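Intracellular sulfur oxidation protein DsrF (Allochromatium vinosum, PDB 2HY5) is of unknown function but could take part in the oxidation of intracellular sulfur, as one of the subunits of the DsrEFH complex. Local coordinates at residues Arg13-Gly18 / Gly47-Thr52; Val28-Ala33 / Arg70-Tyr75; Arg78-Asp83 / Asn113-Ile118. One frame throughout, in Å; residues are numbered along the deposited sequence.

All three contacts lie in one alpha/beta domain and differ in how they are held. Interaction 3 is a buried, backbone-bonded pair of parallel strands, with the largest buried area of the three (538 Å²) and one exposed residue, Glu116, at its edge. Interaction 1, also buried, joins two loops through a single side-chain hydrogen bond and proline packing, next to DsrH chains. Interaction 2 is partly buried and has no hydrogen bond across it; aliphatic groups and one tyrosine ring join helix 21-32 to a 3-10 turn. Interaction 3 touches both others: Val82 packs on Val48 and Leu51, and Ile80 on Leu72. Interactions 1 and 2 do not touch, their centres being about 17 Å apart.

Interaction 1: residues Arg13-Gly18 / Gly47-Thr52; sequences RKAPYG and GVYQLT
Gln50 reaches across to the loop Arg13-Gly18 and donates from its amide to the backbone of Lys14. Gln50 NE2 lies 2.8 Å from Lys14 O with an N-H...O angle of 161°; the donor sits in the carbonyl plane, and the acceptor lies nearly in the amide plane of Gln50. The side chain starts beside its own backbone N (chi1 -69°) and then runs extended (chi2 -175°), which carries the amide past Pro16 and brings Gln50 CG within 3.3 Å of Lys14 O. Because OE1 is hydrogen-bonded to the hydroxyl of Tyr69, both ends of the amide are engaged and its rotation is probably fixed.

Pro16 turns its ring toward the backbone of Tyr49 and Gln50, with Pro16 CD 3.8 Å from Tyr49 O and 4.0 Å from Tyr49 CB. Ala15 CB makes a looser contact, 4.3 Å from Tyr49 CB. The Tyr49 ring leads away and stacks on Tyr38 of a DsrH chain. At the other end the backbones come very close: Arg13 CA and Gly47 CA are 3.7 Å apart, and a side chain on Gly47 would run into Arg13.

The two loops follow the neighbouring parallel strands 7-12 and 38-43; Ala22 of helix 21-32 covers Pro16 and Gln50, and Phe43 of strand 38-43 also touches Gln50.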
loop_
_atom_site.group_PDB
_atom_site.type_symbol
_atom_site.label_atom_id
_atom_site.label_comp_id
_atom_site.label_asym_id
_atom_site.label_seq_id
_atom_site.Cartn_x
_atom_site.Cartn_y
_atom_site.Cartn_z
ATOM N N ARG B 13 7.749 7.167 -8.818
ATOM C CA ARG B 13 7.306 6.001 -9.572
ATOM C C ARG B 13 5.829 5.655 -9.440
ATOM O O ARG B 13 5.370 4.684 -10.041
ATOM C CB ARG B 13 8.135 4.778 -9.161
ATOM C CG ARG B 13 9.610 4.869 -9.529
ATOM C CD ARG B 13 10.365 3.619 -9.082
ATOM N NE ARG B 13 9.753 2.403 -9.610
ATOM C CZ ARG B 13 9.219 1.448 -8.856
ATOM N NH1 ARG B 13 9.222 1.559 -7.533
ATOM N NH2 ARG B 13 8.672 0.381 -9.423
ATOM N N LYS B 14 5.084 6.431 -8.661
ATOM C CA LYS B 14 3.666 6.145 -8.474
ATOM C C LYS B 14 2.735 7.144 -9.153
ATOM O O LYS B 14 3.053 8.325 -9.296
ATOM C CB LYS B 14 3.342 6.071 -6.978
ATOM C CG LYS B 14 4.111 4.977 -6.252
ATOM C CD LYS B 14 3.766 4.941 -4.777
ATOM C CE LYS B 14 4.619 3.931 -4.022
ATOM N NZ LYS B 14 4.429 2.541 -4.516
ATOM N N ALA B 15 1.586 6.645 -9.598
ATOM C CA ALA B 15 0.599 7.485 -10.258
ATOM C C ALA B 15 -0.020 8.403 -9.216
ATOM O O ALA B 15 -0.094 8.056 -8.040
ATOM C CB ALA B 15 -0.485 6.617 -10.908
ATOM N N PRO B 16 -0.472 9.593 -9.638
ATOM C CA PRO B 16 -1.088 10.560 -8.728
ATOM C C PRO B 16 -2.517 10.187 -8.329
ATOM O O PRO B 16 -3.176 9.388 -9.003
ATOM C CB PRO B 16 -1.024 11.855 -9.529
ATOM C CG PRO B 16 -1.258 11.375 -10.918
ATOM C CD PRO B 16 -0.372 10.147 -11.001
ATOM N N TYR B 17 -2.961 10.756 -7.210
ATOM C CA TYR B 17 -4.307 10.580 -6.664
ATOM C C TYR B 17 -4.686 9.253 -6.018
ATOM O O TYR B 17 -5.356 9.248 -4.989
ATOM C CB TYR B 17 -5.339 10.957 -7.728
ATOM C CG TYR B 17 -5.126 12.349 -8.255
ATOM C CD1 TYR B 17 -4.699 12.560 -9.567
ATOM C CD2 TYR B 17 -5.295 13.463 -7.428
ATOM C CE1 TYR B 17 -4.442 13.843 -10.039
ATOM C CE2 TYR B 17 -5.038 14.749 -7.895
ATOM C CZ TYR B 17 -4.609 14.930 -9.198
ATOM O OH TYR B 17 -4.322 16.197 -9.651
ATOM N N GLY B 18 -4.274 8.137 -6.610
ATOM C CA GLY B 18 -4.594 6.837 -6.029
ATOM C C GLY B 18 -3.971 6.723 -4.648
ATOM O O GLY B 18 -4.502 6.052 -3.752
ATOM N N GLY B 47 5.253 6.833 -12.433
ATOM C CA GLY B 47 5.568 8.195 -12.047
ATOM C C GLY B 47 5.403 9.156 -13.213
ATOM O O GLY B 47 5.156 10.348 -13.018
ATOM N N VAL B 48 5.532 8.655 -14.439
ATOM C CA VAL B 48 5.383 9.535 -15.595
ATOM C C VAL B 48 3.956 10.078 -15.678
ATOM O O VAL B 48 3.715 11.110 -16.287
ATOM C CB VAL B 48 5.745 8.823 -16.926
ATOM C CG1 VAL B 48 7.167 8.253 -16.834
ATOM C CG2 VAL B 48 4.742 7.728 -17.240
ATOM N N TYR B 49 3.012 9.378 -15.053
ATOM C CA TYR B 49 1.619 9.814 -15.056
ATOM C C TYR B 49 1.439 11.064 -14.200
ATOM O O TYR B 49 0.436 11.775 -14.316
ATOM C CB TYR B 49 0.719 8.690 -14.533
ATOM C CG TYR B 49 0.365 7.639 -15.566
ATOM C CD1 TYR B 49 0.394 6.284 -15.244
ATOM C CD2 TYR B 49 -0.054 8.004 -16.845
ATOM C CE1 TYR B 49 0.010 5.316 -16.164
ATOM C CE2 TYR B 49 -0.441 7.047 -17.774
ATOM C CZ TYR B 49 -0.408 5.706 -17.425
ATOM O OH TYR B 49 -0.817 4.764 -18.333
ATOM N N GLN B 50 2.402 11.329 -13.322
ATOM C CA GLN B 50 2.313 12.511 -12.473
ATOM C C GLN B 50 2.388 13.794 -13.298
ATOM O O GLN B 50 1.926 14.851 -12.866
ATOM C CB GLN B 50 3.443 12.515 -11.441
ATOM C CG GLN B 50 3.329 11.450 -10.364
ATOM C CD GLN B 50 4.417 11.590 -9.312
ATOM O OE1 GLN B 50 4.906 12.690 -9.060
ATOM N NE2 GLN B 50 4.780 10.485 -8.676
ATOM N N LEU B 51 2.962 13.698 -14.493
ATOM C CA LEU B 51 3.118 14.871 -15.344
ATOM C C LEU B 51 2.124 15.037 -16.486
ATOM O O LEU B 51 2.352 15.853 -17.371
ATOM C CB LEU B 51 4.536 14.910 -15.920
ATOM C CG LEU B 51 5.691 15.022 -14.923
ATOM C CD1 LEU B 51 7.012 15.033 -15.682
ATOM C CD2 LEU B 51 5.536 16.291 -14.098
ATOM N N THR B 52 1.028 14.284 -16.480
ATOM C CA THR B 52 0.050 14.418 -17.555
ATOM C C THR B 52 -0.593 15.799 -17.540
ATOM O O THR B 52 -0.782 16.402 -16.483
ATOM C CB THR B 52 -1.067 13.352 -17.464
ATOM O OG1 THR B 52 -1.752 13.485 -16.214
ATOM C CG2 THR B 52 -0.483 11.957 -17.584
#

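Interaction 2: residues Val28-Ala33 / Arg70-Tyr75; sequences VVLIGA and RTLGDY
Leu72 and Tyr75 carry the 70-75 side of this contact, meeting Val29 and Leu30 of helix 21-32 and Ala33 next along the chain; no hydrogen bond runs between the segments. Ahead of both in sequence, Thr71 O lies in plane at the edge of the Tyr75 ring and also accepts a hydrogen bond from Asp74 N at 2.7 Å.

Leu72 follows, and its CD2 branch does the touching. This methyl is 3.8 Å from Val29 CG1, the two side chains crossing at about a right angle, and 3.9 Å from Leu30 CD2, so it fits against two successive residues of the helix. Residues 72-74 form a 3-10 turn, in which Tyr75 N bonds to Leu72 O at 2.9 Å; this bond spans the turn between the two contacting residues.

The turn belongs to the long connection between strands 38-43 and 79-83. Helix 21-32 packs on the parallel sheet, as Val29 on Tyr10 of strand 7-12 attests, and Leu72 reaches Ile80 of strand 79-83; the contact thus lies in the helical layer over one sheet face of an alpha/beta fold.

Tyr75 closes the segment. Chi1 of -72° swings its ring beside the backbone N toward the helix, and chi2 of 77° turns one face to Leu30. The CD2 methyl of Leu30 sits 3.6 Å from the centroid of the Tyr75 ring, only 7° off the normal, a well-centred CH-pi contact. Ala33 CB approaches instead at the ring edge, near its plane, 3.8 Å from Tyr75 CB and 3.3 Å from Tyr75 O.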
loop_
_atom_site.group_PDB
_atom_site.type_symbol
_atom_site.label_atom_id
_atom_site.label_comp_id
_atom_site.label_asym_id
_atom_site.label_seq_id
_atom_site.Cartn_x
_atom_site.Cartn_y
_atom_site.Cartn_z
ATOM N N VAL B 28 8.384 17.605 -0.671
ATOM C CA VAL B 28 9.788 17.503 -0.274
ATOM C C VAL B 28 10.690 18.264 -1.245
ATOM O O VAL B 28 11.645 18.923 -0.831
ATOM C CB VAL B 28 10.259 16.030 -0.216
ATOM C CG1 VAL B 28 11.711 15.971 0.257
ATOM C CG2 VAL B 28 9.376 15.233 0.738
ATOM N N VAL B 29 10.387 18.173 -2.535
ATOM C CA VAL B 29 11.189 18.868 -3.534
ATOM C C VAL B 29 11.156 20.371 -3.289
ATOM O O VAL B 29 12.188 21.034 -3.356
ATOM C CB VAL B 29 10.685 18.579 -4.966
ATOM C CG1 VAL B 29 11.481 19.396 -5.977
ATOM C CG2 VAL B 29 10.809 17.100 -5.265
ATOM N N LEU B 30 9.972 20.905 -2.993
ATOM C CA LEU B 30 9.826 22.339 -2.751
ATOM C C LEU B 30 10.614 22.752 -1.511
ATOM O O LEU B 30 11.289 23.782 -1.506
ATOM C CB LEU B 30 8.348 22.702 -2.571
ATOM C CG LEU B 30 7.411 22.343 -3.731
ATOM C CD1 LEU B 30 5.995 22.819 -3.410
ATOM C CD2 LEU B 30 7.907 22.976 -5.016
ATOM N N ILE B 31 10.528 21.940 -0.464
ATOM C CA ILE B 31 11.242 22.212 0.779
ATOM C C ILE B 31 12.756 22.134 0.576
ATOM O O ILE B 31 13.507 22.974 1.072
ATOM C CB ILE B 31 10.834 21.199 1.879
ATOM C CG1 ILE B 31 9.394 21.463 2.321
ATOM C CG2 ILE B 31 11.795 21.278 3.060
ATOM C CD1 ILE B 31 9.196 22.791 3.031
ATOM N N GLY B 32 13.196 21.125 -0.166
ATOM C CA GLY B 32 14.618 20.948 -0.408
ATOM C C GLY B 32 15.268 22.060 -1.208
ATOM O O GLY B 32 16.491 22.209 -1.191
ATOM N N ALA B 33 14.458 22.846 -1.907
ATOM C CA ALA B 33 14.974 23.937 -2.723
ATOM C C ALA B 33 15.841 24.918 -1.939
ATOM O O ALA B 33 16.891 25.351 -2.421
ATOM C CB ALA B 33 13.819 24.683 -3.385
ATOM N N ARG B 70 4.374 22.659 -12.410
ATOM C CA ARG B 70 4.799 23.697 -13.342
ATOM C C ARG B 70 5.565 24.841 -12.686
ATOM O O ARG B 70 6.110 25.704 -13.378
ATOM C CB ARG B 70 3.592 24.237 -14.117
ATOM C CG ARG B 70 2.970 23.194 -15.043
ATOM C CD ARG B 70 2.046 23.827 -16.072
ATOM N NE ARG B 70 0.816 24.348 -15.482
ATOM C CZ ARG B 70 -0.161 23.587 -15.000
ATOM N NH1 ARG B 70 -0.055 22.266 -15.034
ATOM N NH2 ARG B 70 -1.249 24.148 -14.491
ATOM N N THR B 71 5.627 24.838 -11.357
ATOM C CA THR B 71 6.339 25.884 -10.626
ATOM C C THR B 71 7.734 25.436 -10.195
ATOM O O THR B 71 8.509 26.235 -9.674
ATOM C CB THR B 71 5.576 26.301 -9.353
ATOM O OG1 THR B 71 5.649 25.249 -8.380
ATOM C CG2 THR B 71 4.124 26.592 -9.673
ATOM N N LEU B 72 8.046 24.161 -10.410
ATOM C CA LEU B 72 9.340 23.615 -10.016
ATOM C C LEU B 72 10.537 24.441 -10.466
ATOM O O LEU B 72 11.530 24.536 -9.746
ATOM C CB LEU B 72 9.485 22.176 -10.515
ATOM C CG LEU B 72 8.646 21.134 -9.767
ATOM C CD1 LEU B 72 8.843 19.764 -10.391
ATOM C CD2 LEU B 72 9.057 21.111 -8.295
ATOM N N GLY B 73 10.449 25.036 -11.652
ATOM C CA GLY B 73 11.547 25.853 -12.137
ATOM C C GLY B 73 11.766 27.042 -11.223
ATOM O O GLY B 73 12.892 27.509 -11.047
ATOM N N ASP B 74 10.682 27.535 -10.631
ATOM C CA ASP B 74 10.765 28.670 -9.725
ATOM C C ASP B 74 11.502 28.291 -8.444
ATOM O O ASP B 74 11.987 29.158 -7.719
ATOM C CB ASP B 74 9.363 29.189 -9.390
ATOM C CG ASP B 74 8.638 29.736 -10.607
ATOM O OD1 ASP B 74 9.201 30.621 -11.284
ATOM O OD2 ASP B 74 7.505 29.283 -10.888
ATOM N N TYR B 75 11.585 26.991 -8.169
ATOM C CA TYR B 75 12.278 26.501 -6.981
ATOM C C TYR B 75 13.670 25.974 -7.319
ATOM O O TYR B 75 14.173 25.056 -6.670
ATOM C CB TYR B 75 11.468 25.399 -6.297
ATOM C CG TYR B 75 10.228 25.895 -5.591
ATOM C CD1 TYR B 75 9.080 26.231 -6.304
ATOM C CD2 TYR B 75 10.212 26.045 -4.204
ATOM C CE1 TYR B 75 7.940 26.705 -5.653
ATOM C CE2 TYR B 75 9.085 26.518 -3.543
ATOM C CZ TYR B 75 7.952 26.846 -4.272
ATOM O OH TYR B 75 6.837 27.317 -3.618
#

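Interaction 3: residues Arg78-Asp83 / Asn113-Ile118; sequences RRIYVD and NIVEVI
Tyr81, Val82 and Asp83 pair in parallel register with Glu116, Val117 and Ile118. Glu116 N donates to Ile80 O at 3.0 Å, Val82 N to Glu116 O at 2.9 Å, and Ile118 N to Val82 O at 2.9 Å, so Glu116 and Val82 each use both backbone groups. The tight part is aliphatic: Val82 CG2 meets Val115 CG1 at 3.6 Å. On the other sheet face Ile118 CD1 lies 3.7 Å from Tyr81 CB, its CG1 being held between the backbone N and the carbonyl carbon (chi1 57°). Replacing Ile118 by the smaller alanine is likely to open a gap beside Tyr81 and toward Val123 and Leu126 of helix 120-129.

The exposed Glu116 marks the loose side. Its extended chain runs alongside Tyr81, placing OE1 at the ring edge, 3.1 Å from Tyr81 CE2, with ring and carboxylate planes 22° apart. Arg79 NH1 is 5.2 Å from Glu116 OE1, and water 2 bridges them, accepting from the arginine and donating to the carboxylate.

Asp83, at the N-cap of helix 84-89, is also bonded through OD2 to the hydroxyl of Ser86. Strand 79-83 bonds to strand 38-43 on its far side, helix 120-129 lies on the Tyr81/Ile118 face and helix 84-89 on the Val82/Val117 face: the helix-flanked parallel sheet of a DsrE/DsrF-like alpha/beta fold.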
loop_
_atom_site.group_PDB
_atom_site.type_symbol
_atom_site.label_atom_id
_atom_site.label_comp_id
_atom_site.label_asym_id
_atom_site.label_seq_id
_atom_site.Cartn_x
_atom_site.Cartn_y
_atom_site.Cartn_z
ATOM N N ARG B 78 16.258 22.525 -12.112
ATOM C CA ARG B 78 16.620 22.630 -13.520
ATOM C C ARG B 78 16.598 21.270 -14.211
ATOM O O ARG B 78 16.354 21.180 -15.418
ATOM C CB ARG B 78 18.023 23.242 -13.625
ATOM C CG ARG B 78 18.624 23.286 -15.022
ATOM C CD ARG B 78 17.872 24.237 -15.932
ATOM N NE ARG B 78 18.580 24.470 -17.187
ATOM C CZ ARG B 78 19.695 25.188 -17.300
ATOM N NH1 ARG B 78 20.238 25.753 -16.231
ATOM N NH2 ARG B 78 20.267 25.340 -18.486
ATOM N N ARG B 79 16.847 20.216 -13.438
ATOM C CA ARG B 79 16.892 18.864 -13.977
ATOM C C ARG B 79 15.674 18.002 -13.655
ATOM O O ARG B 79 15.547 17.471 -12.553
ATOM C CB ARG B 79 18.157 18.155 -13.483
ATOM C CG ARG B 79 19.445 18.857 -13.863
ATOM C CD ARG B 79 19.532 19.051 -15.369
ATOM N NE ARG B 79 20.736 19.780 -15.761
ATOM C CZ ARG B 79 21.015 20.149 -17.006
ATOM N NH1 ARG B 79 20.175 19.861 -17.990
ATOM N NH2 ARG B 79 22.136 20.805 -17.269
ATOM N N ILE B 80 14.793 17.862 -14.637
ATOM C CA ILE B 80 13.587 17.054 -14.502
ATOM C C ILE B 80 13.635 16.036 -15.635
ATOM O O ILE B 80 13.650 16.404 -16.807
ATOM C CB ILE B 80 12.326 17.931 -14.613
ATOM C CG1 ILE B 80 12.298 18.921 -13.444
ATOM C CG2 ILE B 80 11.078 17.062 -14.613
ATOM C CD1 ILE B 80 11.108 19.854 -13.452
ATOM N N TYR B 81 13.687 14.758 -15.275
ATOM C CA TYR B 81 13.784 13.687 -16.262
ATOM C C TYR B 81 12.594 12.746 -16.294
ATOM O O TYR B 81 11.986 12.454 -15.267
ATOM C CB TYR B 81 15.043 12.859 -16.009
ATOM C CG TYR B 81 16.322 13.662 -15.981
ATOM C CD1 TYR B 81 16.932 14.001 -14.774
ATOM C CD2 TYR B 81 16.928 14.074 -17.165
ATOM C CE1 TYR B 81 18.122 14.729 -14.747
ATOM C CE2 TYR B 81 18.112 14.800 -17.152
ATOM C CZ TYR B 81 18.704 15.123 -15.943
ATOM O OH TYR B 81 19.877 15.837 -15.937
ATOM N N VAL B 82 12.293 12.248 -17.490
ATOM C CA VAL B 82 11.188 11.320 -17.693
ATOM C C VAL B 82 11.696 10.140 -18.511
ATOM O O VAL B 82 12.278 10.325 -19.577
ATOM C CB VAL B 82 10.023 12.000 -18.445
ATOM C CG1 VAL B 82 8.867 11.024 -18.607
ATOM C CG2 VAL B 82 9.574 13.232 -17.676
ATOM N N ASP B 83 11.479 8.931 -17.999
ATOM C CA ASP B 83 11.928 7.706 -18.662
ATOM C C ASP B 83 11.159 7.450 -19.954
ATOM O O ASP B 83 9.952 7.258 -19.929
ATOM C CB ASP B 83 11.760 6.516 -17.712
ATOM C CG ASP B 83 12.274 5.223 -18.305
ATOM O OD1 ASP B 83 13.482 5.155 -18.620
ATOM O OD2 ASP B 83 11.472 4.276 -18.460
ATOM N N ASN B 113 10.396 24.994 -21.406
ATOM C CA ASN B 113 10.234 23.664 -20.836
ATOM C C ASN B 113 11.574 22.984 -20.616
ATOM O O ASN B 113 12.400 22.903 -21.525
ATOM C CB ASN B 113 9.356 22.804 -21.755
ATOM C CG ASN B 113 9.064 21.429 -21.171
ATOM O OD1 ASN B 113 9.081 21.243 -19.954
ATOM N ND2 ASN B 113 8.775 20.465 -22.040
ATOM N N ILE B 114 11.789 22.500 -19.401
ATOM C CA ILE B 114 13.026 21.811 -19.088
ATOM C C ILE B 114 12.822 20.314 -18.883
ATOM O O ILE B 114 13.772 19.585 -18.601
ATOM C CB ILE B 114 13.721 22.433 -17.848
ATOM C CG1 ILE B 114 12.719 22.661 -16.716
ATOM C CG2 ILE B 114 14.358 23.756 -18.234
ATOM C CD1 ILE B 114 12.138 21.407 -16.124
ATOM N N VAL B 115 11.583 19.850 -19.022
ATOM C CA VAL B 115 11.305 18.426 -18.868
ATOM C C VAL B 115 12.010 17.693 -20.004
ATOM O O VAL B 115 11.759 17.961 -21.189
ATOM C CB VAL B 115 9.793 18.126 -18.935
ATOM C CG1 VAL B 115 9.560 16.622 -18.885
ATOM C CG2 VAL B 115 9.080 18.797 -17.773
ATOM N N GLU B 116 12.898 16.776 -19.640
ATOM C CA GLU B 116 13.649 16.021 -20.632
ATOM C C GLU B 116 13.377 14.525 -20.610
ATOM O O GLU B 116 13.479 13.881 -19.569
ATOM C CB GLU B 116 15.146 16.262 -20.437
ATOM C CG GLU B 116 16.016 15.428 -21.353
ATOM C CD GLU B 116 17.488 15.773 -21.238
ATOM O OE1 GLU B 116 18.060 15.618 -20.139
ATOM O OE2 GLU B 116 18.071 16.206 -22.253
ATOM N N VAL B 117 13.036 13.981 -21.773
ATOM C CA VAL B 117 12.783 12.554 -21.910
ATOM C C VAL B 117 14.125 11.876 -22.185
ATOM O O VAL B 117 14.850 12.266 -23.108
ATOM C CB VAL B 117 11.801 12.283 -23.069
ATOM C CG1 VAL B 117 11.629 10.789 -23.275
ATOM C CG2 VAL B 117 10.465 12.937 -22.765
ATOM N N ILE B 118 14.455 10.871 -21.378
ATOM C CA ILE B 118 15.722 10.162 -21.518
ATOM C C ILE B 118 15.600 8.649 -21.609
ATOM O O ILE B 118 14.607 8.062 -21.179
ATOM C CB ILE B 118 16.665 10.487 -20.347
ATOM C CG1 ILE B 118 15.985 10.139 -19.016
ATOM C CG2 ILE B 118 17.062 11.952 -20.408
ATOM C CD1 ILE B 118 16.918 10.234 -17.800
HETATM O O HOH W 1 15.929 18.704 -17.276
HETATM O O HOH W 2 17.896 17.860 -18.734
HETATM O O HOH W 3 21.097 16.178 -18.955
HETATM O O HOH W 4 13.762 4.736 -21.002
#